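Local coordinates for kinetochore protein Mis16 (Schizosaccharomyces japonicus, PDB 4XYH), which probably binds histone H4 and the CENP-A-specific chaperone Scm3 through a WD-repeat beta-propeller, in line with a role at centromeric chromatin, at residues F139-P144 and W190-E195; W51-V56 and A399-D404. All blocks are in the same frame, centred on the assembly; numbering follows the deposited sequence.

In the fold
Both contacts join neighbouring sheets of the WD-repeat beta-propeller. Interaction 2 brings residues 51-56, in the loop between strands 41-48 and 56-58, against strand 398-402, so residues from near the two ends of the chain meet beside the sheet in which strand 41-48 pairs with 406-412 and closes the ring. Interaction 1 joins the end of strand 136-140 to the loop between strands 187-190 and 197-201; both of its segments fall, in sequence, between those of interaction 2. The centres are 24 Å apart and the nearest atoms about 8 Å, so the two do not touch. Strand 56-58 and strand 136-140 edge successive sheets, and T55 of interaction 2 reaches that second sheet by hydrogen-bonding A137.

Interaction 1 (F139-P144 and W190-E195); sequences FMPQNP and WNFIQE
M140 and W190 lie opposite each other, their CA atoms 6.2 Å apart, where strand 136-140 gives way to a type I beta turn closed by N143 N to M140 O. M140 CA sits over the five-membered ring of W190, 3.6 Å from its centroid and 7° off the normal, a CH-pi contact. With CG anti to the backbone N (chi1 -170°), the methionine runs on across the indole; its SD makes an oblique Met-aromatic contact at 4.2 Å from the six-membered centroid. W190 NE1 is taken by R138 O. P141 CD packs on W190 CB, and P141 CG meets F192 CD1 at 3.6 Å. Q142 bends at chi2, and its NE2 donates to N191 O at 3.1 Å (N-H...O 161°). Water 1 bridges Q142 OE1 to N191 O, water 2 Q142 NE2 to I193 O. E195 runs alongside Q142 in the opposite direction, its OE1 3.4 Å from Q142 CB. N191 OD1 accepts from I193 N, an Asx turn, and from Q194 N, an Asx motif. Greasy packing on the indole thus holds the buried part of this blade-to-blade contact, while the glutamine amide, NE2 gripped directly and by water 2 and OE1 by water 1, fixes the turn to the loop.

Interaction 2 (W51-V56 and A399-D404); sequences WPSLTV and ASLADD
L401 projects from strand 398-402 into the bend of residues 53-56, and most of the contact is apolar packing around its CD1 methyl. V56 CB lies 3.7 Å from L401 CD1, the two side chains meeting at a slant, and S53 CB approaches the same methyl at 3.8 Å while standing 4.0 Å from L401 CD2. Backbone oxygens complete the surround: S53 O is 3.4 Å from L401 CD1 and T55 O 3.2 Å from it. Two residues back along the strand, A399 CB meets V56 CG2 at 4.1 Å. The V56 torsion (chi1 65°) sets CG2 anti to the backbone N, toward the alanine, and leaves CG1 near L401. At the far end P52 CB passes 4.2 Å from D403 O, a looser contact.

Within residues 51-56 one side-chain bond stands out: S53 OG donates to T55 O at 2.7 Å, in the carbonyl plane and on a lone pair, tying the turn that lines the leucine pocket. Outside, S53 OG pairs with G78 N, T55 OG1 with A137 N and V56 N with D387. Water 3 lies near S53 O and, more weakly, D403 OD1, but has more acceptors around it than protons, so this link is tentative.

The touching parts run 151° apart, close to antiparallel. L75 of strand 70-77 touches both V56 and A399, while L407 of strand 406-412 packs on L401. In this blade-to-blade connection of the propeller, residues 51-56 carry the chain from the sheet where strand 41-48 pairs with 406-412 to the one strand 56-58 edges, packed against the first by L401 and A399.

Interaction 1 (F139-P144 and W190-E195)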
loop_
_atom_site.group_PDB
_atom_site.type_symbol
_atom_site.label_atom_id
_atom_site.label_comp_id
_atom_site.label_asym_id
_atom_site.label_seq_id
_atom_site.Cartn_x
_atom_site.Cartn_y
_atom_site.Cartn_z
ATOM N N PHE A 139 -6.369 8.692 -0.096
ATOM C CA PHE A 139 -7.196 9.821 -0.528
ATOM C C PHE A 139 -8.385 9.304 -1.370
ATOM O O PHE A 139 -8.270 8.312 -2.072
ATOM C CB PHE A 139 -6.360 10.855 -1.314
ATOM C CG PHE A 139 -5.802 10.337 -2.631
ATOM C CD1 PHE A 139 -6.619 10.191 -3.749
ATOM C CD2 PHE A 139 -4.453 10.006 -2.749
ATOM C CE1 PHE A 139 -6.112 9.693 -4.960
ATOM C CE2 PHE A 139 -3.931 9.520 -3.958
ATOM C CZ PHE A 139 -4.764 9.363 -5.065
ATOM N N MET A 140 -9.539 9.951 -1.276
ATOM C CA MET A 140 -10.689 9.522 -2.081
ATOM C C MET A 140 -10.365 9.784 -3.561
ATOM O O MET A 140 -9.976 10.894 -3.903
ATOM C CB MET A 140 -11.940 10.268 -1.644
ATOM C CG MET A 140 -13.208 9.734 -2.250
ATOM S SD MET A 140 -14.643 10.554 -1.572
ATOM C CE MET A 140 -14.601 12.103 -2.485
ATOM N N PRO A 141 -10.439 8.752 -4.425
ATOM C CA PRO A 141 -10.008 8.960 -5.819
ATOM C C PRO A 141 -10.829 10.008 -6.582
ATOM O O PRO A 141 -10.258 10.680 -7.427
ATOM C CB PRO A 141 -10.159 7.568 -6.464
ATOM C CG PRO A 141 -10.885 6.724 -5.493
ATOM C CD PRO A 141 -10.646 7.330 -4.123
ATOM N N GLN A 142 -12.109 10.168 -6.273
ATOM C CA GLN A 142 -12.958 11.162 -6.953
ATOM C C GLN A 142 -12.729 12.584 -6.450
ATOM O O GLN A 142 -13.223 13.540 -7.034
ATOM C CB GLN A 142 -14.441 10.802 -6.787
ATOM C CG GLN A 142 -14.830 9.438 -7.348
ATOM C CD GLN A 142 -14.712 8.314 -6.318
ATOM O OE1 GLN A 142 -14.102 8.475 -5.246
ATOM N NE2 GLN A 142 -15.323 7.178 -6.629
ATOM N N ASN A 143 -12.000 12.700 -5.342
ATOM C CA ASN A 143 -11.609 13.991 -4.783
ATOM C C ASN A 143 -10.519 13.856 -3.715
ATOM O O ASN A 143 -10.826 13.662 -2.550
ATOM C CB ASN A 143 -12.840 14.707 -4.208
ATOM C CG ASN A 143 -12.488 16.010 -3.487
ATOM O OD1 ASN A 143 -11.348 16.508 -3.588
ATOM N ND2 ASN A 143 -13.466 16.573 -2.756
ATOM N N PRO A 144 -9.247 13.955 -4.128
ATOM C CA PRO A 144 -8.068 13.771 -3.271
ATOM C C PRO A 144 -7.980 14.677 -2.049
ATOM O O PRO A 144 -7.076 14.463 -1.227
ATOM C CB PRO A 144 -6.903 14.046 -4.229
ATOM C CG PRO A 144 -7.435 13.615 -5.530
ATOM C CD PRO A 144 -8.865 14.065 -5.544
ATOM N N TRP A 190 -10.950 2.846 -0.793
ATOM C CA TRP A 190 -12.107 3.538 -1.339
ATOM C C TRP A 190 -12.738 2.795 -2.514
ATOM O O TRP A 190 -12.072 2.030 -3.233
ATOM C CB TRP A 190 -11.726 4.923 -1.816
ATOM C CG TRP A 190 -11.342 5.869 -0.747
ATOM C CD1 TRP A 190 -10.080 6.151 -0.307
ATOM C CD2 TRP A 190 -12.229 6.714 -0.007
ATOM N NE1 TRP A 190 -10.134 7.126 0.666
ATOM C CE2 TRP A 190 -11.443 7.478 0.873
ATOM C CE3 TRP A 190 -13.613 6.905 -0.010
ATOM C CZ2 TRP A 190 -11.999 8.414 1.748
ATOM C CZ3 TRP A 190 -14.163 7.835 0.866
ATOM C CH2 TRP A 190 -13.355 8.574 1.729
ATOM N N ASN A 191 -14.034 3.029 -2.687
ATOM C CA ASN A 191 -14.778 2.581 -3.847
ATOM C C ASN A 191 -14.502 3.526 -5.025
ATOM O O ASN A 191 -14.605 4.752 -4.881
ATOM C CB ASN A 191 -16.267 2.529 -3.500
ATOM C CG ASN A 191 -17.090 1.739 -4.518
ATOM O OD1 ASN A 191 -17.048 2.006 -5.724
ATOM N ND2 ASN A 191 -17.839 0.754 -4.028
ATOM N N PHE A 192 -14.128 2.974 -6.177
ATOM C CA PHE A 192 -13.767 3.793 -7.342
ATOM C C PHE A 192 -14.979 4.221 -8.188
ATOM O O PHE A 192 -14.886 5.145 -8.985
ATOM C CB PHE A 192 -12.768 3.043 -8.219
ATOM C CG PHE A 192 -11.486 2.717 -7.515
ATOM C CD1 PHE A 192 -10.481 3.669 -7.417
ATOM C CD2 PHE A 192 -11.289 1.460 -6.935
ATOM C CE1 PHE A 192 -9.293 3.382 -6.753
ATOM C CE2 PHE A 192 -10.109 1.165 -6.277
ATOM C CZ PHE A 192 -9.105 2.133 -6.181
ATOM N N ILE A 193 -16.107 3.540 -8.009
ATOM C CA ILE A 193 -17.311 3.826 -8.784
ATOM C C ILE A 193 -18.322 4.650 -7.977
ATOM O O ILE A 193 -18.887 5.626 -8.468
ATOM C CB ILE A 193 -17.974 2.523 -9.254
ATOM C CG1 ILE A 193 -16.991 1.717 -10.105
ATOM C CG2 ILE A 193 -19.267 2.815 -9.997
ATOM C CD1 ILE A 193 -16.316 2.533 -11.200
ATOM N N GLN A 194 -18.530 4.253 -6.728
ATOM C CA GLN A 194 -19.500 4.901 -5.864
ATOM C C GLN A 194 -18.786 5.855 -4.897
ATOM O O GLN A 194 -18.302 5.444 -3.829
ATOM C CB GLN A 194 -20.315 3.840 -5.118
ATOM C CG GLN A 194 -21.554 4.371 -4.423
ATOM C CD GLN A 194 -22.468 3.254 -3.921
ATOM O OE1 GLN A 194 -22.360 2.093 -4.352
ATOM N NE2 GLN A 194 -23.370 3.600 -2.998
ATOM N N GLU A 195 -18.709 7.124 -5.296
ATOM C CA GLU A 195 -18.025 8.153 -4.525
ATOM C C GLU A 195 -18.507 8.226 -3.085
ATOM O O GLU A 195 -19.709 8.268 -2.824
ATOM C CB GLU A 195 -18.197 9.518 -5.181
ATOM C CG GLU A 195 -17.520 10.623 -4.415
ATOM C CD GLU A 195 -17.541 11.948 -5.159
ATOM O OE1 GLU A 195 -17.587 11.938 -6.410
ATOM O OE2 GLU A 195 -17.510 13.001 -4.485
HETATM O O HOH W 1 -14.998 7.009 -3.072
HETATM O O HOH W 2 -17.099 7.614 -8.909
#

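Interaction 2 (W51-V56 and A399-D404)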
loop_
_atom_site.group_PDB
_atom_site.type_symbol
_atom_site.label_atom_id
_atom_site.label_comp_id
_atom_site.label_asym_id
_atom_site.label_seq_id
_atom_site.Cartn_x
_atom_site.Cartn_y
_atom_site.Cartn_z
ATOM N N TRP A 51 9.683 10.772 12.442
ATOM C CA TRP A 51 9.104 9.522 12.918
ATOM C C TRP A 51 8.950 8.572 11.752
ATOM O O TRP A 51 8.810 9.004 10.610
ATOM C CB TRP A 51 7.737 9.742 13.569
ATOM C CG TRP A 51 7.748 10.670 14.723
ATOM C CD1 TRP A 51 7.486 12.012 14.707
ATOM C CD2 TRP A 51 8.040 10.333 16.076
ATOM N NE1 TRP A 51 7.594 12.527 15.968
ATOM C CE2 TRP A 51 7.934 11.519 16.832
ATOM C CE3 TRP A 51 8.381 9.138 16.728
ATOM C CZ2 TRP A 51 8.156 11.548 18.211
ATOM C CZ3 TRP A 51 8.599 9.166 18.098
ATOM C CH2 TRP A 51 8.486 10.365 18.825
ATOM N N PRO A 52 8.954 7.267 12.028
ATOM C CA PRO A 52 8.586 6.347 10.948
ATOM C C PRO A 52 7.166 6.620 10.427
ATOM O O PRO A 52 6.281 7.057 11.185
ATOM C CB PRO A 52 8.668 4.970 11.608
ATOM C CG PRO A 52 8.540 5.233 13.082
ATOM C CD PRO A 52 9.152 6.581 13.316
ATOM N N SER A 53 6.973 6.391 9.129
ATOM C CA SER A 53 5.644 6.371 8.552
ATOM C C SER A 53 5.281 4.937 8.188
ATOM O O SER A 53 6.111 4.192 7.664
ATOM C CB SER A 53 5.567 7.274 7.318
ATOM O OG SER A 53 4.246 7.256 6.779
ATOM N N LEU A 54 4.045 4.548 8.471
ATOM C CA LEU A 54 3.548 3.226 8.086
ATOM C C LEU A 54 2.888 3.245 6.707
ATOM O O LEU A 54 2.548 2.189 6.154
ATOM C CB LEU A 54 2.545 2.717 9.118
ATOM C CG LEU A 54 3.155 2.406 10.482
ATOM C CD1 LEU A 54 2.088 2.229 11.552
ATOM C CD2 LEU A 54 3.990 1.140 10.338
ATOM N N THR A 55 2.697 4.441 6.161
ATOM C CA THR A 55 1.895 4.591 4.949
ATOM C C THR A 55 2.477 5.636 3.994
ATOM O O THR A 55 3.103 6.616 4.422
ATOM C CB THR A 55 0.428 4.970 5.315
ATOM O OG1 THR A 55 -0.382 5.039 4.123
ATOM C CG2 THR A 55 0.383 6.336 6.082
ATOM N N VAL A 56 2.278 5.418 2.696
ATOM C CA VAL A 56 2.687 6.394 1.698
ATOM C C VAL A 56 1.798 6.245 0.474
ATOM O O VAL A 56 1.421 5.142 0.101
ATOM C CB VAL A 56 4.190 6.238 1.287
ATOM C CG1 VAL A 56 4.447 4.903 0.590
ATOM C CG2 VAL A 56 4.625 7.378 0.370
ATOM N N ALA A 399 7.749 5.298 -4.666
ATOM C CA ALA A 399 8.068 5.682 -3.312
ATOM C C ALA A 399 7.987 4.430 -2.446
ATOM O O ALA A 399 7.068 3.619 -2.607
ATOM C CB ALA A 399 7.102 6.767 -2.808
ATOM N N SER A 400 8.944 4.264 -1.535
ATOM C CA SER A 400 8.902 3.141 -0.601
ATOM C C SER A 400 9.406 3.553 0.778
ATOM O O SER A 400 10.292 4.399 0.900
ATOM C CB SER A 400 9.714 1.949 -1.137
ATOM O OG SER A 400 11.023 2.332 -1.543
ATOM N N LEU A 401 8.813 2.948 1.799
ATOM C CA LEU A 401 9.100 3.231 3.206
ATOM C C LEU A 401 9.610 2.001 3.913
ATOM O O LEU A 401 9.148 0.894 3.641
ATOM C CB LEU A 401 7.847 3.688 3.951
ATOM C CG LEU A 401 7.211 5.044 3.730
ATOM C CD1 LEU A 401 5.833 4.978 4.357
ATOM C CD2 LEU A 401 8.073 6.107 4.385
ATOM N N ALA A 402 10.522 2.199 4.855
ATOM C CA ALA A 402 11.000 1.095 5.670
ATOM C C ALA A 402 10.891 1.469 7.143
ATOM O O ALA A 402 10.679 2.639 7.468
ATOM C CB ALA A 402 12.434 0.725 5.296
ATOM N N ASP A 403 11.045 0.473 8.015
ATOM C CA ASP A 403 10.829 0.625 9.467
ATOM C C ASP A 403 11.823 1.537 10.171
ATOM O O ASP A 403 11.594 1.940 11.298
ATOM C CB ASP A 403 10.855 -0.748 10.152
ATOM C CG ASP A 403 9.591 -1.548 9.887
ATOM O OD1 ASP A 403 8.569 -0.915 9.542
ATOM O OD2 ASP A 403 9.605 -2.796 10.017
ATOM N N ASP A 404 12.918 1.873 9.509
ATOM C CA ASP A 404 13.944 2.707 10.121
ATOM C C ASP A 404 13.831 4.185 9.752
ATOM O O ASP A 404 14.858 4.842 9.577
ATOM C CB ASP A 404 15.335 2.200 9.727
ATOM C CG ASP A 404 15.508 2.061 8.204
ATOM O OD1 ASP A 404 14.736 2.678 7.444
ATOM O OD2 ASP A 404 16.417 1.330 7.764
HETATM O O HOH W 3 7.588 2.258 8.827
#